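Local coordinates for protein caprin-2 (Danio rerio, PDB 4OUS) that probably takes part in canonical Wnt signalling through its trimeric C1q domain, a member of the C1q/TNF clan, at residues A[7-12]-A[126-131]; A[42-47]-A[107-112]; A[52-57]-A[130-135]. The protein carries 1 engineered substitution. All blocks are in the same frame, centred on the assembly; numbering follows the deposited sequence.

Contact 1: residues A[7-12]-A[126-131]; sequences AFSAAR and TFSGFL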
loop_
_atom_site.group_PDB
_atom_site.type_symbol
_atom_site.label_atom_id
_atom_site.label_comp_id
_atom_site.label_asym_id
_atom_site.label_seq_id
_atom_site.Cartn_x
_atom_site.Cartn_y
_atom_site.Cartn_z
ATOM N N ALA A 7 16.364 -0.813 -6.317
ATOM C CA ALA A 7 15.273 -0.390 -5.452
ATOM C C ALA A 7 15.419 1.079 -5.147
ATOM O O ALA A 7 16.525 1.560 -4.923
ATOM C CB ALA A 7 15.259 -1.197 -4.159
ATOM N N PHE A 8 14.305 1.799 -5.121
ATOM C CA PHE A 8 14.331 3.187 -4.695
ATOM C C PHE A 8 13.164 3.451 -3.766
ATOM O O PHE A 8 12.133 2.765 -3.819
ATOM C CB PHE A 8 14.298 4.162 -5.884
ATOM C CG PHE A 8 12.991 4.180 -6.616
ATOM C CD1 PHE A 8 12.004 5.095 -6.292
ATOM C CD2 PHE A 8 12.748 3.275 -7.632
ATOM C CE1 PHE A 8 10.794 5.089 -6.964
ATOM C CE2 PHE A 8 11.551 3.274 -8.311
ATOM C CZ PHE A 8 10.571 4.181 -7.973
ATOM N N SER A 9 13.325 4.467 -2.929
ATOM C CA SER A 9 12.256 4.886 -2.049
ATOM C C SER A 9 12.396 6.384 -1.871
ATOM O O SER A 9 13.373 6.855 -1.279
ATOM C CB SER A 9 12.331 4.131 -0.728
ATOM O OG SER A 9 11.126 4.266 -0.005
ATOM N N ALA A 10 11.439 7.122 -2.428
ATOM C CA ALA A 10 11.519 8.565 -2.538
ATOM C C ALA A 10 10.391 9.241 -1.778
ATOM O O ALA A 10 9.340 8.635 -1.528
ATOM C CB ALA A 10 11.489 8.981 -3.996
ATOM N N ALA A 11 10.606 10.505 -1.432
ATOM C CA ALA A 11 9.586 11.290 -0.761
ATOM C C ALA A 11 9.667 12.731 -1.222
ATOM O O ALA A 11 10.728 13.211 -1.643
ATOM C CB ALA A 11 9.735 11.210 0.744
ATOM N N ARG A 12 8.542 13.427 -1.130
ATOM C CA ARG A 12 8.521 14.833 -1.466
ATOM C C ARG A 12 8.370 15.663 -0.205
ATOM O O ARG A 12 7.437 15.457 0.583
ATOM C CB ARG A 12 7.406 15.135 -2.453
ATOM C CG ARG A 12 7.842 16.162 -3.467
ATOM C CD ARG A 12 6.677 16.720 -4.208
ATOM N NE ARG A 12 6.853 18.144 -4.436
ATOM C CZ ARG A 12 7.350 18.673 -5.547
ATOM N NH1 ARG A 12 7.732 17.885 -6.547
ATOM N NH2 ARG A 12 7.452 19.992 -5.660
ATOM N N THR A 126 5.066 9.738 -0.981
ATOM C CA THR A 126 6.141 8.794 -1.235
ATOM C C THR A 126 5.909 7.987 -2.510
ATOM O O THR A 126 4.773 7.800 -2.963
ATOM C CB THR A 126 6.261 7.803 -0.083
ATOM O OG1 THR A 126 5.000 7.134 0.031
ATOM C CG2 THR A 126 6.609 8.502 1.229
ATOM N N PHE A 127 7.000 7.457 -3.046
ATOM C CA PHE A 127 6.991 6.660 -4.274
ATOM C C PHE A 127 8.185 5.727 -4.198
ATOM O O PHE A 127 9.310 6.196 -4.027
ATOM C CB PHE A 127 7.082 7.599 -5.485
ATOM C CG PHE A 127 7.136 6.924 -6.850
ATOM C CD1 PHE A 127 6.485 5.732 -7.127
ATOM C CD2 PHE A 127 7.826 7.555 -7.878
ATOM C CE1 PHE A 127 6.539 5.186 -8.408
ATOM C CE2 PHE A 127 7.877 7.025 -9.147
ATOM C CZ PHE A 127 7.238 5.836 -9.419
ATOM N N SER A 128 7.955 4.424 -4.310
ATOM C CA SER A 128 9.031 3.443 -4.266
ATOM C C SER A 128 8.847 2.370 -5.311
ATOM O O SER A 128 7.745 2.146 -5.819
ATOM C CB SER A 128 9.119 2.755 -2.904
ATOM O OG SER A 128 9.154 3.692 -1.854
ATOM N N GLY A 129 9.933 1.670 -5.595
ATOM C CA GLY A 129 9.892 0.565 -6.521
ATOM C C GLY A 129 11.063 -0.364 -6.305
ATOM O O GLY A 129 12.107 0.045 -5.781
ATOM N N PHE A 130 10.908 -1.618 -6.708
ATOM C CA PHE A 130 12.023 -2.541 -6.635
ATOM C C PHE A 130 11.897 -3.644 -7.671
ATOM O O PHE A 130 10.804 -3.993 -8.126
ATOM C CB PHE A 130 12.173 -3.137 -5.224
ATOM C CG PHE A 130 10.968 -3.882 -4.717
ATOM C CD1 PHE A 130 10.807 -5.233 -4.977
ATOM C CD2 PHE A 130 10.032 -3.248 -3.922
ATOM C CE1 PHE A 130 9.718 -5.926 -4.487
ATOM C CE2 PHE A 130 8.938 -3.939 -3.430
ATOM C CZ PHE A 130 8.788 -5.280 -3.712
ATOM N N LEU A 131 13.046 -4.188 -8.035
ATOM C CA LEU A 131 13.142 -5.330 -8.918
ATOM C C LEU A 131 12.673 -6.585 -8.198
ATOM O O LEU A 131 13.160 -6.900 -7.109
ATOM C CB LEU A 131 14.584 -5.485 -9.393
ATOM C CG LEU A 131 14.930 -6.721 -10.209
ATOM C CD1 LEU A 131 14.144 -6.774 -11.505
ATOM C CD2 LEU A 131 16.420 -6.729 -10.489
#
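The ring of Phe8 lies across the backbone of the opposite strand at Gly129, whose N sits over the ring centre, 3.5 Å from Phe8 CZ. CG stands between the backbone N and the carbonyl carbon (chi1 69°), which folds the ring over the neighbouring strand. Glycine suits the spot because a beta carbon there would collide with Phe8 CE2. Beyond it the CE1 edge of Phe8 points at the face of Phe127 in a T-shaped pair, the planes at 80° and Phe8 CE1 4.0 Å from Phe127 CD2. With an alanine here in place of Phe8, the Gly129 backbone would probably lose its cover and the Phe127 face its edge partner, leaving a gap between the two sheets, where Phe38 and Phe45 also meet the ring.

Four backbone bonds join the antiparallel strands 7-12 and 126-131, among them Ala10 N to Phe127 O at 2.8 Å. On the face bearing Ala7, Ser9 and Ala11 the side chains of strand 7-12 are small; from the partner strand Ser128, Thr126 and the larger Phe130 join them. Ser9 OG and Ser128 OG share a hydrogen bond of 2.8 Å, and both are gripped by the second subunit: Ser9 by the backbone N of Val99, Ser128 by His97. Thr126 OG1 bonds Asn96 of that subunit. Short hydroxyl side chains thus let a buried surface come close to a neighbour while keeping their polar atoms satisfied. Phe8 and Phe127 turned to the second sheet, with Ser9, Ser128, Thr126 and Phe130 turned to neighbouring subunits, fit the jelly-roll sandwich of the C1q/TNF clan, whose subunits assemble as trimers.

Contact 2: residues A[42-47]-A[107-112]; sequences SGRFTC and QVWLRL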
loop_
_atom_site.group_PDB
_atom_site.type_symbol
_atom_site.label_atom_id
_atom_site.label_comp_id
_atom_site.label_asym_id
_atom_site.label_seq_id
_atom_site.Cartn_x
_atom_site.Cartn_y
_atom_site.Cartn_z
ATOM N N SER A 42 13.263 14.592 -12.323
ATOM C CA SER A 42 12.212 14.242 -13.267
ATOM C C SER A 42 11.152 13.366 -12.620
ATOM O O SER A 42 10.047 13.233 -13.142
ATOM C CB SER A 42 12.794 13.510 -14.471
ATOM O OG SER A 42 13.304 12.245 -14.076
ATOM N N GLY A 43 11.505 12.744 -11.497
ATOM C CA GLY A 43 10.618 11.804 -10.841
ATOM C C GLY A 43 10.536 10.459 -11.548
ATOM O O GLY A 43 9.659 9.653 -11.230
ATOM N N ARG A 44 11.444 10.209 -12.489
ATOM C CA ARG A 44 11.385 8.984 -13.280
ATOM C C ARG A 44 12.352 7.909 -12.812
ATOM O O ARG A 44 13.538 8.166 -12.559
ATOM C CB ARG A 44 11.655 9.284 -14.760
ATOM C CG ARG A 44 10.580 10.142 -15.420
ATOM C CD ARG A 44 10.949 10.529 -16.846
ATOM N NE ARG A 44 9.818 11.145 -17.537
ATOM C CZ ARG A 44 9.095 10.538 -18.473
ATOM N NH1 ARG A 44 9.391 9.301 -18.846
ATOM N NH2 ARG A 44 8.077 11.171 -19.041
ATOM N N PHE A 45 11.821 6.695 -12.722
ATOM C CA PHE A 45 12.613 5.480 -12.609
ATOM C C PHE A 45 12.889 4.932 -14.000
ATOM O O PHE A 45 11.956 4.759 -14.781
ATOM C CB PHE A 45 11.858 4.442 -11.782
ATOM C CG PHE A 45 12.509 3.090 -11.772
ATOM C CD1 PHE A 45 13.605 2.846 -10.968
ATOM C CD2 PHE A 45 12.029 2.066 -12.568
ATOM C CE1 PHE A 45 14.210 1.602 -10.949
ATOM C CE2 PHE A 45 12.627 0.817 -12.552
ATOM C CZ PHE A 45 13.719 0.587 -11.743
ATOM N N THR A 46 14.151 4.656 -14.310
ATOM C CA THR A 46 14.488 4.032 -15.583
ATOM C C THR A 46 14.838 2.571 -15.357
ATOM O O THR A 46 15.666 2.245 -14.505
ATOM C CB THR A 46 15.652 4.759 -16.266
ATOM O OG1 THR A 46 15.270 6.117 -16.506
ATOM C CG2 THR A 46 15.989 4.105 -17.596
ATOM N N CYS A 47 14.199 1.691 -16.118
ATOM C CA CYS A 47 14.466 0.268 -16.009
ATOM C C CYS A 47 15.864 -0.072 -16.515
ATOM O O CYS A 47 16.170 0.183 -17.677
ATOM C CB CYS A 47 13.425 -0.514 -16.801
ATOM S SG CYS A 47 13.718 -2.272 -16.848
ATOM N N GLN A 107 10.480 3.829 -18.666
ATOM C CA GLN A 107 10.457 4.750 -17.541
ATOM C C GLN A 107 9.127 4.706 -16.809
ATOM O O GLN A 107 8.063 4.654 -17.429
ATOM C CB GLN A 107 10.776 6.159 -18.020
ATOM C CG GLN A 107 12.223 6.282 -18.480
ATOM C CD GLN A 107 12.607 7.690 -18.857
ATOM O OE1 GLN A 107 11.838 8.400 -19.500
ATOM N NE2 GLN A 107 13.804 8.104 -18.461
ATOM N N VAL A 108 9.197 4.699 -15.484
ATOM C CA VAL A 108 8.009 4.646 -14.654
ATOM C C VAL A 108 8.025 5.883 -13.761
ATOM O O VAL A 108 9.069 6.240 -13.201
ATOM C CB VAL A 108 7.957 3.344 -13.829
ATOM C CG1 VAL A 108 6.762 3.340 -12.893
ATOM C CG2 VAL A 108 7.915 2.132 -14.757
ATOM N N TRP A 109 6.885 6.557 -13.659
ATOM C CA TRP A 109 6.822 7.853 -13.003
ATOM C C TRP A 109 5.390 8.135 -12.579
ATOM O O TRP A 109 4.461 7.466 -13.038
ATOM C CB TRP A 109 7.349 8.959 -13.931
ATOM C CG TRP A 109 6.733 9.004 -15.313
ATOM C CD1 TRP A 109 6.971 8.136 -16.347
ATOM C CD2 TRP A 109 5.810 9.981 -15.811
ATOM N NE1 TRP A 109 6.249 8.513 -17.451
ATOM C CE2 TRP A 109 5.528 9.641 -17.149
ATOM C CE3 TRP A 109 5.196 11.108 -15.255
ATOM C CZ2 TRP A 109 4.652 10.386 -17.939
ATOM C CZ3 TRP A 109 4.334 11.853 -16.043
ATOM C CH2 TRP A 109 4.068 11.486 -17.371
ATOM N N LEU A 110 5.218 9.099 -11.681
ATOM C CA LEU A 110 3.892 9.512 -11.251
ATOM C C LEU A 110 3.512 10.836 -11.886
ATOM O O LEU A 110 4.307 11.783 -11.924
ATOM C CB LEU A 110 3.813 9.643 -9.734
ATOM C CG LEU A 110 4.077 8.378 -8.920
ATOM C CD1 LEU A 110 3.958 8.686 -7.438
ATOM C CD2 LEU A 110 3.140 7.256 -9.297
ATOM N N ARG A 111 2.282 10.888 -12.377
ATOM C CA ARG A 111 1.707 12.082 -12.963
ATOM C C ARG A 111 0.657 12.674 -12.031
ATOM O O ARG A 111 -0.249 11.968 -11.568
ATOM C CB ARG A 111 1.073 11.766 -14.320
ATOM C CG ARG A 111 0.553 12.993 -15.042
ATOM C CD ARG A 111 0.106 12.667 -16.446
ATOM N NE ARG A 111 -1.136 11.910 -16.452
ATOM C CZ ARG A 111 -1.813 11.626 -17.560
ATOM N NH1 ARG A 111 -1.354 12.032 -18.737
ATOM N NH2 ARG A 111 -2.947 10.944 -17.493
ATOM N N LEU A 112 0.779 13.975 -11.778
ATOM C CA LEU A 112 -0.244 14.739 -11.097
ATOM C C LEU A 112 -1.260 15.160 -12.141
ATOM O O LEU A 112 -1.024 16.098 -12.898
ATOM C CB LEU A 112 0.363 15.951 -10.390
ATOM C CG LEU A 112 -0.616 16.840 -9.635
ATOM C CD1 LEU A 112 -1.369 16.058 -8.577
ATOM C CD2 LEU A 112 0.116 18.019 -9.014
HETATM O O HOH W 1 7.223 10.470 -10.288
#
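Arg44, Gln107 and Trp109 carry most of this contact. The Arg44 guanidinium stacks on the indole of Trp109 in a cation-pi contact, with Arg44 CZ 3.8 Å from the centroid of the five-membered ring and the two planes at 28°. With its methylenes stretched out, the arginine runs alongside the tryptophan, and Arg44 CG also packs on Trp109 CB at 3.7 Å. The indole NE1, in the ring the guanidinium covers, donates to the backbone O of Asn75, which helps to fix the ring against the charge.

Gln107 uses both ends of its amide. Its NE2 donates nearly straight to Thr46 OG1 at 3.1 Å, with the hydroxyl oxygen in the amide plane, while OE1 takes a weak, bent bond from Arg44 NH1 (2.7 Å, 120° at the hydrogen). Threonine and glutamine lie side by side on the same face, which brings the short threonine hydroxyl within reach of the amide nitrogen.

On the other face, Phe45 and Val108 form a hydrogen-bonded antiparallel pair, with Phe45 N to Val108 O at 2.8 Å, and their side chains turn toward the apolar interior. Past Arg44 the direct pairing gives way to a water that donates to Gly43 O and accepts from Leu110 N, at 2.7 Å from Gly43 O. Gly43 and Arg44 together face Asp39 in a G1 beta bulge, and the positive phi of the first suits glycine. The chemistry implies a two-sided sheet: apolar on the face of Phe45 and Val108, while on the face of Thr46 and Gln107 the partly exposed Arg44 charge is probably steadied by the buried indole and the amide oxygen.

Contact 3: residues A[52-57]-A[130-135]; sequences AYVFIF and FLLYQD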
loop_
_atom_site.group_PDB
_atom_site.type_symbol
_atom_site.label_atom_id
_atom_site.label_comp_id
_atom_site.label_asym_id
_atom_site.label_seq_id
_atom_site.Cartn_x
_atom_site.Cartn_y
_atom_site.Cartn_z
ATOM N N ALA A 52 10.399 -8.023 -13.943
ATOM C CA ALA A 52 9.188 -7.640 -13.231
ATOM C C ALA A 52 9.574 -6.762 -12.051
ATOM O O ALA A 52 10.483 -7.102 -11.291
ATOM C CB ALA A 52 8.425 -8.865 -12.763
ATOM N N TYR A 53 8.873 -5.640 -11.915
ATOM C CA TYR A 53 9.140 -4.626 -10.901
ATOM C C TYR A 53 7.868 -4.297 -10.129
ATOM O O TYR A 53 6.785 -4.261 -10.713
ATOM C CB TYR A 53 9.691 -3.350 -11.551
ATOM C CG TYR A 53 11.077 -3.496 -12.146
ATOM C CD1 TYR A 53 12.185 -2.970 -11.498
ATOM C CD2 TYR A 53 11.283 -4.160 -13.353
ATOM C CE1 TYR A 53 13.458 -3.096 -12.026
ATOM C CE2 TYR A 53 12.560 -4.297 -13.890
ATOM C CZ TYR A 53 13.646 -3.759 -13.219
ATOM O OH TYR A 53 14.923 -3.875 -13.721
ATOM N N VAL A 54 8.007 -4.036 -8.835
ATOM C CA VAL A 54 6.904 -3.646 -7.968
ATOM C C VAL A 54 7.005 -2.156 -7.679
ATOM O O VAL A 54 8.088 -1.667 -7.368
ATOM C CB VAL A 54 6.948 -4.430 -6.644
ATOM C CG1 VAL A 54 5.832 -3.987 -5.711
ATOM C CG2 VAL A 54 6.885 -5.925 -6.905
ATOM N N PHE A 55 5.878 -1.448 -7.781
ATOM C CA PHE A 55 5.796 -0.025 -7.444
ATOM C C PHE A 55 4.694 0.216 -6.435
ATOM O O PHE A 55 3.653 -0.432 -6.491
ATOM C CB PHE A 55 5.539 0.816 -8.693
ATOM C CG PHE A 55 6.631 0.705 -9.694
ATOM C CD1 PHE A 55 6.561 -0.236 -10.711
ATOM C CD2 PHE A 55 7.770 1.482 -9.578
ATOM C CE1 PHE A 55 7.597 -0.383 -11.610
ATOM C CE2 PHE A 55 8.804 1.341 -10.471
ATOM C CZ PHE A 55 8.723 0.406 -11.491
ATOM N N ILE A 56 4.918 1.159 -5.525
ATOM C CA ILE A 56 3.932 1.558 -4.529
ATOM C C ILE A 56 4.014 3.078 -4.379
ATOM O O ILE A 56 5.115 3.648 -4.422
ATOM C CB ILE A 56 4.182 0.884 -3.149
ATOM C CG1 ILE A 56 4.439 -0.619 -3.275
ATOM C CG2 ILE A 56 3.032 1.172 -2.188
ATOM C CD1 ILE A 56 4.803 -1.290 -1.960
ATOM N N PHE A 57 2.884 3.754 -4.192
ATOM C CA PHE A 57 2.921 5.182 -3.914
ATOM C C PHE A 57 1.799 5.578 -2.973
ATOM O O PHE A 57 0.737 4.952 -2.952
ATOM C CB PHE A 57 2.866 6.012 -5.209
ATOM C CG PHE A 57 1.587 5.881 -5.990
ATOM C CD1 PHE A 57 0.522 6.735 -5.746
ATOM C CD2 PHE A 57 1.461 4.941 -6.997
ATOM C CE1 PHE A 57 -0.656 6.639 -6.477
ATOM C CE2 PHE A 57 0.282 4.847 -7.728
ATOM C CZ PHE A 57 -0.767 5.699 -7.468
ATOM N N PHE A 130 10.908 -1.618 -6.708
ATOM C CA PHE A 130 12.023 -2.541 -6.635
ATOM C C PHE A 130 11.897 -3.644 -7.671
ATOM O O PHE A 130 10.804 -3.993 -8.126
ATOM C CB PHE A 130 12.173 -3.137 -5.224
ATOM C CG PHE A 130 10.968 -3.882 -4.717
ATOM C CD1 PHE A 130 10.807 -5.233 -4.977
ATOM C CD2 PHE A 130 10.032 -3.248 -3.922
ATOM C CE1 PHE A 130 9.718 -5.926 -4.487
ATOM C CE2 PHE A 130 8.938 -3.939 -3.430
ATOM C CZ PHE A 130 8.788 -5.280 -3.712
ATOM N N LEU A 131 13.046 -4.188 -8.035
ATOM C CA LEU A 131 13.142 -5.330 -8.918
ATOM C C LEU A 131 12.673 -6.585 -8.198
ATOM O O LEU A 131 13.160 -6.900 -7.109
ATOM C CB LEU A 131 14.584 -5.485 -9.393
ATOM C CG LEU A 131 14.930 -6.721 -10.209
ATOM C CD1 LEU A 131 14.144 -6.774 -11.505
ATOM C CD2 LEU A 131 16.420 -6.729 -10.489
ATOM N N LEU A 132 11.724 -7.290 -8.798
ATOM C CA LEU A 132 11.240 -8.557 -8.266
ATOM C C LEU A 132 11.909 -9.742 -8.975
ATOM O O LEU A 132 12.511 -10.602 -8.331
ATOM C CB LEU A 132 9.720 -8.636 -8.397
ATOM C CG LEU A 132 9.066 -9.932 -7.920
ATOM C CD1 LEU A 132 9.255 -10.112 -6.418
ATOM C CD2 LEU A 132 7.592 -9.936 -8.288
ATOM N N TYR A 133 11.802 -9.777 -10.300
ATOM C CA TYR A 133 12.413 -10.826 -11.115
ATOM C C TYR A 133 13.197 -10.249 -12.266
ATOM O O TYR A 133 12.629 -9.569 -13.113
ATOM C CB TYR A 133 11.365 -11.761 -11.701
ATOM C CG TYR A 133 10.581 -12.536 -10.698
ATOM C CD1 TYR A 133 11.220 -13.383 -9.808
ATOM C CD2 TYR A 133 9.195 -12.454 -10.660
ATOM C CE1 TYR A 133 10.504 -14.113 -8.891
ATOM C CE2 TYR A 133 8.473 -13.171 -9.746
ATOM C CZ TYR A 133 9.132 -14.000 -8.866
ATOM O OH TYR A 133 8.402 -14.721 -7.956
ATOM N N GLN A 134 14.486 -10.550 -12.333
ATOM C CA GLN A 134 15.291 -10.112 -13.464
ATOM C C GLN A 134 15.216 -11.139 -14.589
ATOM O O GLN A 134 15.270 -12.342 -14.341
ATOM C CB GLN A 134 16.739 -9.891 -13.035
ATOM C CG GLN A 134 17.620 -9.304 -14.121
ATOM C CD GLN A 134 19.056 -9.135 -13.673
ATOM O OE1 GLN A 134 19.392 -9.394 -12.517
ATOM N NE2 GLN A 134 19.913 -8.695 -14.587
ATOM N N ASP A 135 15.091 -10.669 -15.825
ATOM C CA ASP A 135 15.034 -11.575 -16.964
ATOM C C ASP A 135 16.379 -12.261 -17.176
ATOM O O ASP A 135 17.428 -11.703 -16.852
ATOM C CB ASP A 135 14.624 -10.827 -18.231
ATOM C CG ASP A 135 14.028 -11.741 -19.277
ATOM O OD1 ASP A 135 14.780 -12.232 -20.145
ATOM O OD2 ASP A 135 12.803 -11.972 -19.225
#
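This is an antiparallel strand pairing, 52-57 against 130-135, in the sheet that reaches the other two subunits, near the C-terminal end of the chain. Its regular part centres on Val54 and Phe130, a hydrogen-bonded pair with Val54 N to Phe130 O at 2.9 Å. At this pair the two side chains run the same way, and Val54 CB sits over one face of the Phe130 ring, 3.6 Å from Phe130 CZ, in a CH-pi contact. The branched valine offers both methyls as well: CG1 leans toward the CE2 side of the ring and CG2 toward CE1. Phe130 of the third subunit packs on Val54 and on Phe130, so this face belongs to the trimer interface.

On the reverse face Tyr53 and Leu131 meet. Leu131 has CG anti to its backbone N (chi1 173°), and this carries CD1 over the tyrosine ring, 3.5 Å from Tyr53 CZ and 23° off the ring normal from the centroid. A flat ring with a polar end suits this place, because the face packs against leucine while Tyr53 OH bonds the backbone O of Ala49.

Toward the chain end the register slips. Ala52 O accepts from two successive amides, Leu132 N at 2.8 Å and Tyr133 N at 3.1 Å, while Ala52 N returns a bond to Tyr133 O at 2.8 Å. The small Ala52 CB meets the edge of the Tyr133 ring, whose OH bonds the backbone N of Val6 of the third subunit. Two residues facing one make a classic beta bulge, here in the last strand of a C1q jelly roll, close to its end and within the trimer interface.

In the fold
Contacts 1 and 3 lie in one sheet and share strand 125-134, which pairs with 7-12 on one flank and 51-60 on the other; Phe130 and Leu131 belong to both. Contact 2 lies in the other sheet. The two sheets meet mainly through apolar side chains: Phe8 against Phe45, Phe127 against Leu110, Val108 against Phe55. All three contacts are largely buried, but their outward faces differ. Contact 1 turns hydroxyls to the second subunit, contact 3 packs apolar and aromatic groups mainly against the third, and contact 2 carries a partly exposed arginine and glutamine, the charge resting on a buried indole. The chemistry outside thus follows what each sheet faces.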